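Local coordinates for transcriptional regulator, IclR family (Alicyclobacillus acidocaldarius subsp. acidocaldarius, PDB 5TJJ), which probably acts as a DNA-binding transcription factor of the IclR family, with a helix-turn-helix domain joined to a GAF-like C-terminal domain, at residues A[102-107]-A[121-126]; A[150-155]-A[186-191]; A[199-204]-A[223-228]. One frame throughout, in Å; residues are numbered along the deposited sequence.

Overall arrangement
All three contacts lie in the GAF-like C-terminal domain. Contact 1 joins the strands of the hairpin 104-110/115-122, and contact 3 ties strand 218-227 to the loop leading into strand 204-212. Strands 104-110 and 218-227 are neighbours in the same six-stranded antiparallel sheet, so these two contacts touch, T104 O accepting a probable hydrogen bond of 2.8 Å from L225 N; their centres are about 13 Å apart. Glycerol, probably from the crystallisation liquor, lies against T104 and against T226. Contact 2, between the turn of A152 and Y153, where helix 144-151 gives way to loop, and helix 178-191, stands apart, about 25 Å from contact 1 and about 21 Å from contact 3, centre to centre.

Contact 1. Residues A[102-107]-A[121-126]; sequences GMTAVL and SAEPPG
The carbonyl O of A105 is gripped twice from the neighbouring strand: A122 N donates to it over 2.9 Å, and S121 CA lies 3.2 Å from A105 O in a CA-H...O contact. In return A105 N gives A122 O a nearly straight bond of 3.0 Å (178°), completing a hydrogen-bonded antiparallel pair. V106 and S121 form the next, non-hydrogen-bonded pair, where V106 CG2 lies 4.1 Å from S121 CB on the face opposite the two alanines. Beyond the strand ends, the ring of P124 packs against backbone: its CD lies 3.5 Å from M103 O and its CG 3.7 Å from G102 O. T104 OG1, turned anti to its own carbonyl carbon (chi1 -70°), comes within 3.6 Å of P124 CD while hydrogen-bonding I131 O and a glycerol. In place of P124, an alanine lacks CG and CD, which would probably open a gap beside G102 O, M103 O and T104 OG1. The segments run antiparallel in the hairpin 104-110/115-122; on one face A105 meets L94 and A122 meets H95 of helix 86-101, while strand 218-227 bonds to the other edge of 104-107.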
loop_
_atom_site.group_PDB
_atom_site.type_symbol
_atom_site.label_atom_id
_atom_site.label_comp_id
_atom_site.label_asym_id
_atom_site.label_seq_id
_atom_site.Cartn_x
_atom_site.Cartn_y
_atom_site.Cartn_z
ATOM N N GLY A 102 4.098 17.515 -24.868
ATOM C CA GLY A 102 3.731 17.187 -26.265
ATOM C C GLY A 102 4.549 16.024 -26.862
ATOM O O GLY A 102 4.694 15.925 -28.071
HETATM N N MSE A 103 5.082 15.147 -26.007
HETATM C CA MSE A 103 5.911 14.007 -26.416
HETATM C C MSE A 103 5.242 12.739 -26.014
HETATM O O MSE A 103 4.372 12.725 -25.133
HETATM C CB MSE A 103 7.282 14.052 -25.751
HETATM C CG MSE A 103 8.041 15.287 -26.223
HETATM SE SE MSE A 103 9.827 15.429 -25.391
HETATM C CE MSE A 103 10.435 17.160 -26.134
ATOM N N THR A 104 5.638 11.642 -26.648
ATOM C CA THR A 104 5.116 10.337 -26.259
ATOM C C THR A 104 5.917 9.907 -25.033
ATOM O O THR A 104 7.103 9.959 -25.026
ATOM C CB THR A 104 5.174 9.325 -27.410
ATOM O OG1 THR A 104 4.218 9.714 -28.399
ATOM C CG2 THR A 104 4.863 7.910 -26.927
ATOM N N ALA A 105 5.224 9.502 -23.991
ATOM C CA ALA A 105 5.848 9.120 -22.747
ATOM C C ALA A 105 5.722 7.611 -22.561
ATOM O O ALA A 105 4.728 7.004 -22.946
ATOM C CB ALA A 105 5.206 9.878 -21.593
ATOM N N VAL A 106 6.740 7.007 -21.971
ATOM C CA VAL A 106 6.869 5.572 -21.958
ATOM C C VAL A 106 7.393 5.086 -20.610
ATOM O O VAL A 106 8.296 5.692 -20.004
ATOM C CB VAL A 106 7.783 5.143 -23.109
ATOM C CG1 VAL A 106 8.193 3.685 -22.975
ATOM C CG2 VAL A 106 7.074 5.341 -24.435
ATOM N N LEU A 107 6.825 3.976 -20.151
ATOM C CA LEU A 107 7.226 3.365 -18.889
ATOM C C LEU A 107 8.035 2.080 -19.179
ATOM O O LEU A 107 7.494 1.119 -19.725
ATOM C CB LEU A 107 5.977 3.075 -18.043
ATOM C CG LEU A 107 6.187 2.413 -16.698
ATOM C CD1 LEU A 107 7.082 3.268 -15.807
ATOM C CD2 LEU A 107 4.838 2.163 -16.043
ATOM N N SER A 121 2.500 3.162 -22.388
ATOM C CA SER A 121 2.783 4.431 -23.040
ATOM C C SER A 121 1.587 5.349 -22.960
ATOM O O SER A 121 0.496 4.929 -22.658
ATOM C CB SER A 121 3.147 4.236 -24.519
ATOM O OG SER A 121 2.002 3.818 -25.236
ATOM N N ALA A 122 1.841 6.617 -23.238
ATOM C CA ALA A 122 0.849 7.665 -23.248
ATOM C C ALA A 122 1.233 8.661 -24.334
ATOM O O ALA A 122 2.270 9.321 -24.271
ATOM C CB ALA A 122 0.791 8.330 -21.911
ATOM N N GLU A 123 0.412 8.712 -25.370
ATOM C CA GLU A 123 0.601 9.620 -26.471
ATOM C C GLU A 123 0.094 10.968 -25.966
ATOM O O GLU A 123 -0.771 10.998 -25.093
ATOM C CB GLU A 123 -0.189 9.135 -27.691
ATOM C CG GLU A 123 0.263 7.765 -28.243
ATOM C CD GLU A 123 -0.725 7.084 -29.227
ATOM O OE1 GLU A 123 -1.924 7.480 -29.370
ATOM O OE2 GLU A 123 -0.293 6.109 -29.890
ATOM N N PRO A 124 0.660 12.083 -26.464
ATOM C CA PRO A 124 0.121 13.401 -26.098
ATOM C C PRO A 124 -1.305 13.647 -26.664
ATOM O O PRO A 124 -1.683 13.065 -27.683
ATOM C CB PRO A 124 1.151 14.394 -26.684
ATOM C CG PRO A 124 1.780 13.672 -27.807
ATOM C CD PRO A 124 1.761 12.199 -27.441
ATOM N N PRO A 125 -2.092 14.490 -25.980
ATOM C CA PRO A 125 -3.501 14.677 -26.357
ATOM C C PRO A 125 -3.694 15.424 -27.688
ATOM O O PRO A 125 -2.790 16.108 -28.170
ATOM C CB PRO A 125 -4.083 15.488 -25.183
ATOM C CG PRO A 125 -2.914 16.233 -24.614
ATOM C CD PRO A 125 -1.729 15.287 -24.795
ATOM N N GLY A 126 -4.879 15.267 -28.262
ATOM C CA GLY A 126 -5.244 15.916 -29.507
ATOM C C GLY A 126 -5.143 14.932 -30.650
ATOM O O GLY A 126 -4.809 13.759 -30.467
#

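Contact 2. Residues A[150-155]-A[186-191]; sequences FLAYDD and QEVREK
Apolar contact centres on A152, whose CB points at helix 178-191 and rests 3.7 Å from V188 CG1. That methyl branch stands anti to the backbone N of V188 (chi1 169°). Y153 adds a looser contact to the same methyl, CE2 to CG1 at 4.4 Å. L185, a turn earlier on helix 178-191, also packs on A152.

Next come contacts between aliphatic carbon and polar or aromatic groups, most of them made by R189. Its CD lies 3.4 Å from A152 O, and its CG sits 4.1 Å from CE1 of Y153, approaching the ring at a slant. The arginine chain is extended to CD and then bends at chi3 (45°), while the guanidinium plane stands almost perpendicular to the tyrosine ring (88°). The phenol end of Y153 reaches over the helix backbone, OH being 3.9 Å from R189 CA. F212 meets the same ring edge to face.

Charges act within or beyond the two segments. K191 NZ and E187 OE1 form a salt bridge one turn apart on the helix, at 3.2 Å, the lysine coming from above the carboxylate plane. R189 has a long, weak ion pair with E156, and D154 is bridged to R110.

The type I turn from L151 to D154, in the chain leading out of helix 144-151, thus meets helix 178-191 through small apolar groups and aliphatic carbon. With the charges paired elsewhere, this junction of two helical parts of the C-terminal domain depends on close fit rather than on charge pairing across it.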
loop_
_atom_site.group_PDB
_atom_site.type_symbol
_atom_site.label_atom_id
_atom_site.label_comp_id
_atom_site.label_asym_id
_atom_site.label_seq_id
_atom_site.Cartn_x
_atom_site.Cartn_y
_atom_site.Cartn_z
ATOM N N PHE A 150 19.097 2.695 -16.288
ATOM C CA PHE A 150 19.175 1.462 -15.479
ATOM C C PHE A 150 20.638 1.211 -15.104
ATOM O O PHE A 150 20.968 1.112 -13.917
ATOM C CB PHE A 150 18.612 0.243 -16.216
ATOM C CG PHE A 150 17.114 0.263 -16.445
ATOM C CD1 PHE A 150 16.235 -0.019 -15.426
ATOM C CD2 PHE A 150 16.590 0.488 -17.717
ATOM C CE1 PHE A 150 14.855 -0.042 -15.640
ATOM C CE2 PHE A 150 15.208 0.463 -17.944
ATOM C CZ PHE A 150 14.340 0.205 -16.902
ATOM N N LEU A 151 21.508 1.170 -16.109
ATOM C CA LEU A 151 22.910 0.797 -15.913
ATOM C C LEU A 151 23.724 1.710 -15.011
ATOM O O LEU A 151 24.498 1.238 -14.199
ATOM C CB LEU A 151 23.642 0.710 -17.235
ATOM C CG LEU A 151 23.719 -0.636 -17.930
ATOM C CD1 LEU A 151 24.638 -0.484 -19.134
ATOM C CD2 LEU A 151 24.273 -1.700 -17.002
ATOM N N ALA A 152 23.543 3.013 -15.146
ATOM C CA ALA A 152 24.330 3.959 -14.395
ATOM C C ALA A 152 24.242 3.739 -12.877
ATOM O O ALA A 152 25.159 4.144 -12.110
ATOM C CB ALA A 152 23.902 5.374 -14.752
ATOM N N TYR A 153 23.144 3.127 -12.440
ATOM C CA TYR A 153 22.914 2.881 -11.016
ATOM C C TYR A 153 23.192 1.451 -10.547
ATOM O O TYR A 153 22.963 1.146 -9.391
ATOM C CB TYR A 153 21.511 3.341 -10.639
ATOM C CG TYR A 153 21.326 4.821 -10.837
ATOM C CD1 TYR A 153 21.786 5.729 -9.896
ATOM C CD2 TYR A 153 20.720 5.325 -11.999
ATOM C CE1 TYR A 153 21.636 7.097 -10.092
ATOM C CE2 TYR A 153 20.590 6.700 -12.220
ATOM C CZ TYR A 153 21.039 7.573 -11.254
ATOM O OH TYR A 153 20.885 8.919 -11.416
ATOM N N ASP A 154 23.721 0.582 -11.413
ATOM C CA ASP A 154 24.344 -0.657 -10.975
ATOM C C ASP A 154 25.789 -0.433 -10.535
ATOM O O ASP A 154 26.406 0.589 -10.851
ATOM C CB ASP A 154 24.334 -1.685 -12.107
ATOM C CG ASP A 154 22.939 -2.161 -12.469
ATOM O OD1 ASP A 154 22.038 -2.134 -11.614
ATOM O OD2 ASP A 154 22.735 -2.567 -13.625
ATOM N N ASP A 155 26.333 -1.425 -9.829
ATOM C CA ASP A 155 27.763 -1.491 -9.532
ATOM C C ASP A 155 28.555 -1.347 -10.834
ATOM O O ASP A 155 28.108 -1.775 -11.900
ATOM C CB ASP A 155 28.127 -2.828 -8.836
ATOM C CG ASP A 155 29.551 -2.823 -8.235
ATOM O OD1 ASP A 155 29.801 -2.081 -7.256
ATOM O OD2 ASP A 155 30.434 -3.560 -8.731
ATOM N N GLN A 186 28.672 7.755 -16.070
ATOM C CA GLN A 186 29.063 8.618 -14.958
ATOM C C GLN A 186 28.194 9.861 -14.919
ATOM O O GLN A 186 27.674 10.192 -13.843
ATOM C CB GLN A 186 30.558 8.981 -14.985
ATOM C CG GLN A 186 31.410 7.994 -14.213
ATOM C CD GLN A 186 32.863 7.879 -14.687
ATOM O OE1 GLN A 186 33.307 8.548 -15.626
ATOM N NE2 GLN A 186 33.608 6.993 -14.036
ATOM N N GLU A 187 28.003 10.520 -16.068
ATOM C CA GLU A 187 27.268 11.782 -16.063
ATOM C C GLU A 187 25.784 11.557 -15.783
ATOM O O GLU A 187 25.176 12.383 -15.096
ATOM C CB GLU A 187 27.534 12.675 -17.304
ATOM C CG GLU A 187 26.575 12.527 -18.477
ATOM C CD GLU A 187 26.741 13.597 -19.566
ATOM O OE1 GLU A 187 27.394 14.631 -19.317
ATOM O OE2 GLU A 187 26.184 13.411 -20.687
ATOM N N VAL A 188 25.210 10.449 -16.262
ATOM C CA VAL A 188 23.841 10.101 -15.895
ATOM C C VAL A 188 23.722 9.937 -14.373
ATOM O O VAL A 188 22.766 10.393 -13.783
ATOM C CB VAL A 188 23.340 8.827 -16.605
ATOM C CG1 VAL A 188 22.016 8.333 -16.022
ATOM C CG2 VAL A 188 23.144 9.054 -18.086
ATOM N N ARG A 189 24.674 9.276 -13.747
ATOM C CA ARG A 189 24.681 9.163 -12.299
ATOM C C ARG A 189 24.881 10.544 -11.605
ATOM O O ARG A 189 24.222 10.831 -10.620
ATOM C CB ARG A 189 25.741 8.144 -11.869
ATOM C CG ARG A 189 25.682 7.731 -10.411
ATOM C CD ARG A 189 26.574 6.525 -10.127
ATOM N NE ARG A 189 27.916 6.617 -10.737
ATOM C CZ ARG A 189 29.073 6.900 -10.114
ATOM N NH1 ARG A 189 29.113 7.120 -8.794
ATOM N NH2 ARG A 189 30.211 6.954 -10.818
ATOM N N GLU A 190 25.773 11.389 -12.117
ATOM C CA GLU A 190 25.953 12.750 -11.582
ATOM C C GLU A 190 24.618 13.524 -11.752
ATOM O O GLU A 190 24.085 14.040 -10.777
ATOM C CB GLU A 190 27.178 13.475 -12.240
ATOM C CG GLU A 190 28.585 13.056 -11.722
ATOM C CD GLU A 190 29.808 13.418 -12.639
ATOM O OE1 GLU A 190 29.708 13.433 -13.904
ATOM O OE2 GLU A 190 30.929 13.660 -12.087
ATOM N N LYS A 191 24.029 13.513 -12.957
ATOM C CA LYS A 191 22.873 14.409 -13.322
ATOM C C LYS A 191 21.436 13.913 -13.122
ATOM O O LYS A 191 20.516 14.710 -13.114
ATOM C CB LYS A 191 22.983 14.871 -14.781
ATOM C CG LYS A 191 24.071 15.895 -15.027
ATOM C CD LYS A 191 24.262 16.096 -16.534
ATOM C CE LYS A 191 25.309 17.157 -16.841
ATOM N NZ LYS A 191 25.686 17.165 -18.281
#

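Contact 3. Residues A[199-204]-A[223-228]; sequences ELWPGI and SCLTMT
T228 N donates to G203 O over 2.7 Å in a nearly straight bond (169°), although it meets the oxygen from above the carbonyl plane, 37° out of it. T228 OG1 lies 3.0 Å from the same oxygen, a weak and unsettled bond; the hydroxyl also hydrogen-bonds S205 OG. A water 2.7 Å from T228 OG1 accepts a weak bond from G203 N, bridging the two residues a second way. M227 CA lies 3.3 Å from G203 O in a CA-H...O contact, and I204 CA makes a matching contact with T226 O. These exchanges mark a non-hydrogen-bonded antiparallel pair, I204 with M227, where strand 204-212 starts alongside strand 218-227 in the six-stranded sheet of the GAF-like domain. The chain enters it through a type II turn from W201 to I204, with G203 in the position of positive phi (87°). Farther out the contact is apolar: I204 CG2, which stands anti to the backbone N, comes 4.4 Å from L225 CB. W201 CZ3 approaches L225 CD1 at 4.3 Å, while L200 CB lies above one face of the indole, offset toward the rim. Y118 of strand 115-122 touches both W201 and L225.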
loop_
_atom_site.group_PDB
_atom_site.type_symbol
_atom_site.label_atom_id
_atom_site.label_comp_id
_atom_site.label_asym_id
_atom_site.label_seq_id
_atom_site.Cartn_x
_atom_site.Cartn_y
_atom_site.Cartn_z
ATOM N N GLU A 199 19.987 6.856 -31.252
ATOM C CA GLU A 199 20.846 5.736 -30.855
ATOM C C GLU A 199 20.206 4.387 -31.139
ATOM O O GLU A 199 20.913 3.459 -31.500
ATOM C CB GLU A 199 21.292 5.859 -29.403
ATOM C CG GLU A 199 22.337 6.959 -29.217
ATOM C CD GLU A 199 22.732 7.196 -27.758
ATOM O OE1 GLU A 199 22.956 6.209 -27.005
ATOM O OE2 GLU A 199 22.832 8.381 -27.352
ATOM N N LEU A 200 18.886 4.273 -31.020
ATOM C CA LEU A 200 18.181 3.078 -31.531
ATOM C C LEU A 200 17.448 3.284 -32.851
ATOM O O LEU A 200 17.434 2.388 -33.675
ATOM C CB LEU A 200 17.163 2.553 -30.526
ATOM C CG LEU A 200 17.720 1.906 -29.273
ATOM C CD1 LEU A 200 16.535 1.407 -28.460
ATOM C CD2 LEU A 200 18.710 0.785 -29.554
ATOM N N TRP A 201 16.799 4.431 -33.030
ATOM C CA TRP A 201 15.986 4.678 -34.223
ATOM C C TRP A 201 16.443 5.952 -34.895
ATOM O O TRP A 201 16.464 6.995 -34.264
ATOM C CB TRP A 201 14.532 4.842 -33.821
ATOM C CG TRP A 201 13.932 3.635 -33.229
ATOM C CD1 TRP A 201 13.693 2.469 -33.860
ATOM C CD2 TRP A 201 13.466 3.480 -31.894
ATOM N NE1 TRP A 201 13.125 1.579 -32.999
ATOM C CE2 TRP A 201 12.963 2.177 -31.783
ATOM C CE3 TRP A 201 13.433 4.314 -30.773
ATOM C CZ2 TRP A 201 12.405 1.682 -30.605
ATOM C CZ3 TRP A 201 12.884 3.817 -29.579
ATOM C CH2 TRP A 201 12.370 2.515 -29.516
ATOM N N PRO A 202 16.799 5.887 -36.184
ATOM C CA PRO A 202 17.140 7.151 -36.840
ATOM C C PRO A 202 15.972 8.133 -36.726
ATOM O O PRO A 202 14.825 7.714 -36.848
ATOM C CB PRO A 202 17.384 6.758 -38.285
ATOM C CG PRO A 202 17.506 5.287 -38.293
ATOM C CD PRO A 202 16.720 4.777 -37.133
ATOM N N GLY A 203 16.277 9.389 -36.401
ATOM C CA GLY A 203 15.269 10.453 -36.271
ATOM C C GLY A 203 14.585 10.627 -34.930
ATOM O O GLY A 203 13.888 11.615 -34.736
ATOM N N ILE A 204 14.806 9.698 -33.994
ATOM C CA ILE A 204 14.085 9.678 -32.729
ATOM C C ILE A 204 15.006 10.017 -31.553
ATOM O O ILE A 204 16.059 9.414 -31.383
ATOM C CB ILE A 204 13.456 8.304 -32.490
ATOM C CG1 ILE A 204 12.521 7.946 -33.635
ATOM C CG2 ILE A 204 12.739 8.238 -31.128
ATOM C CD1 ILE A 204 11.294 8.806 -33.720
ATOM N N SER A 223 10.438 7.636 -19.662
ATOM C CA SER A 223 11.101 8.172 -20.843
ATOM C C SER A 223 10.141 8.910 -21.779
ATOM O O SER A 223 8.964 8.613 -21.816
ATOM C CB SER A 223 11.759 7.030 -21.570
ATOM O OG SER A 223 12.504 7.533 -22.648
ATOM N N CYS A 224 10.667 9.871 -22.527
ATOM C CA CYS A 224 9.899 10.657 -23.514
ATOM C C CYS A 224 10.550 10.480 -24.872
ATOM O O CYS A 224 11.769 10.647 -25.007
ATOM C CB CYS A 224 9.933 12.151 -23.178
ATOM S SG CYS A 224 8.552 12.676 -22.178
ATOM N N LEU A 225 9.745 10.174 -25.877
ATOM C CA LEU A 225 10.222 10.095 -27.257
ATOM C C LEU A 225 9.727 11.294 -28.044
ATOM O O LEU A 225 8.580 11.704 -27.893
ATOM C CB LEU A 225 9.771 8.791 -27.933
ATOM C CG LEU A 225 10.141 7.498 -27.184
ATOM C CD1 LEU A 225 9.687 6.279 -27.975
ATOM C CD2 LEU A 225 11.631 7.414 -26.895
ATOM N N THR A 226 10.609 11.849 -28.863
ATOM C CA THR A 226 10.249 12.850 -29.845
ATOM C C THR A 226 11.150 12.718 -31.080
ATOM O O THR A 226 12.142 11.985 -31.067
ATOM C CB THR A 226 10.289 14.283 -29.252
ATOM O OG1 THR A 226 9.749 15.201 -30.206
ATOM C CG2 THR A 226 11.692 14.749 -28.844
HETATM N N MSE A 227 10.796 13.439 -32.129
HETATM C CA MSE A 227 11.587 13.492 -33.344
HETATM C C MSE A 227 12.720 14.448 -33.129
HETATM O O MSE A 227 12.519 15.560 -32.656
HETATM C CB MSE A 227 10.775 14.011 -34.511
HETATM C CG MSE A 227 9.617 13.059 -34.773
HETATM SE SE MSE A 227 8.800 13.408 -36.536
HETATM C CE MSE A 227 7.610 14.950 -36.150
ATOM N N THR A 228 13.921 14.018 -33.482
ATOM C CA THR A 228 15.122 14.832 -33.316
ATOM C C THR A 228 15.064 16.095 -34.149
ATOM O O THR A 228 15.476 17.140 -33.687
ATOM C CB THR A 228 16.374 14.063 -33.760
ATOM O OG1 THR A 228 16.303 12.720 -33.287
ATOM C CG2 THR A 228 17.627 14.707 -33.221
HETATM O O HOH W 1 18.011 11.168 -34.691
#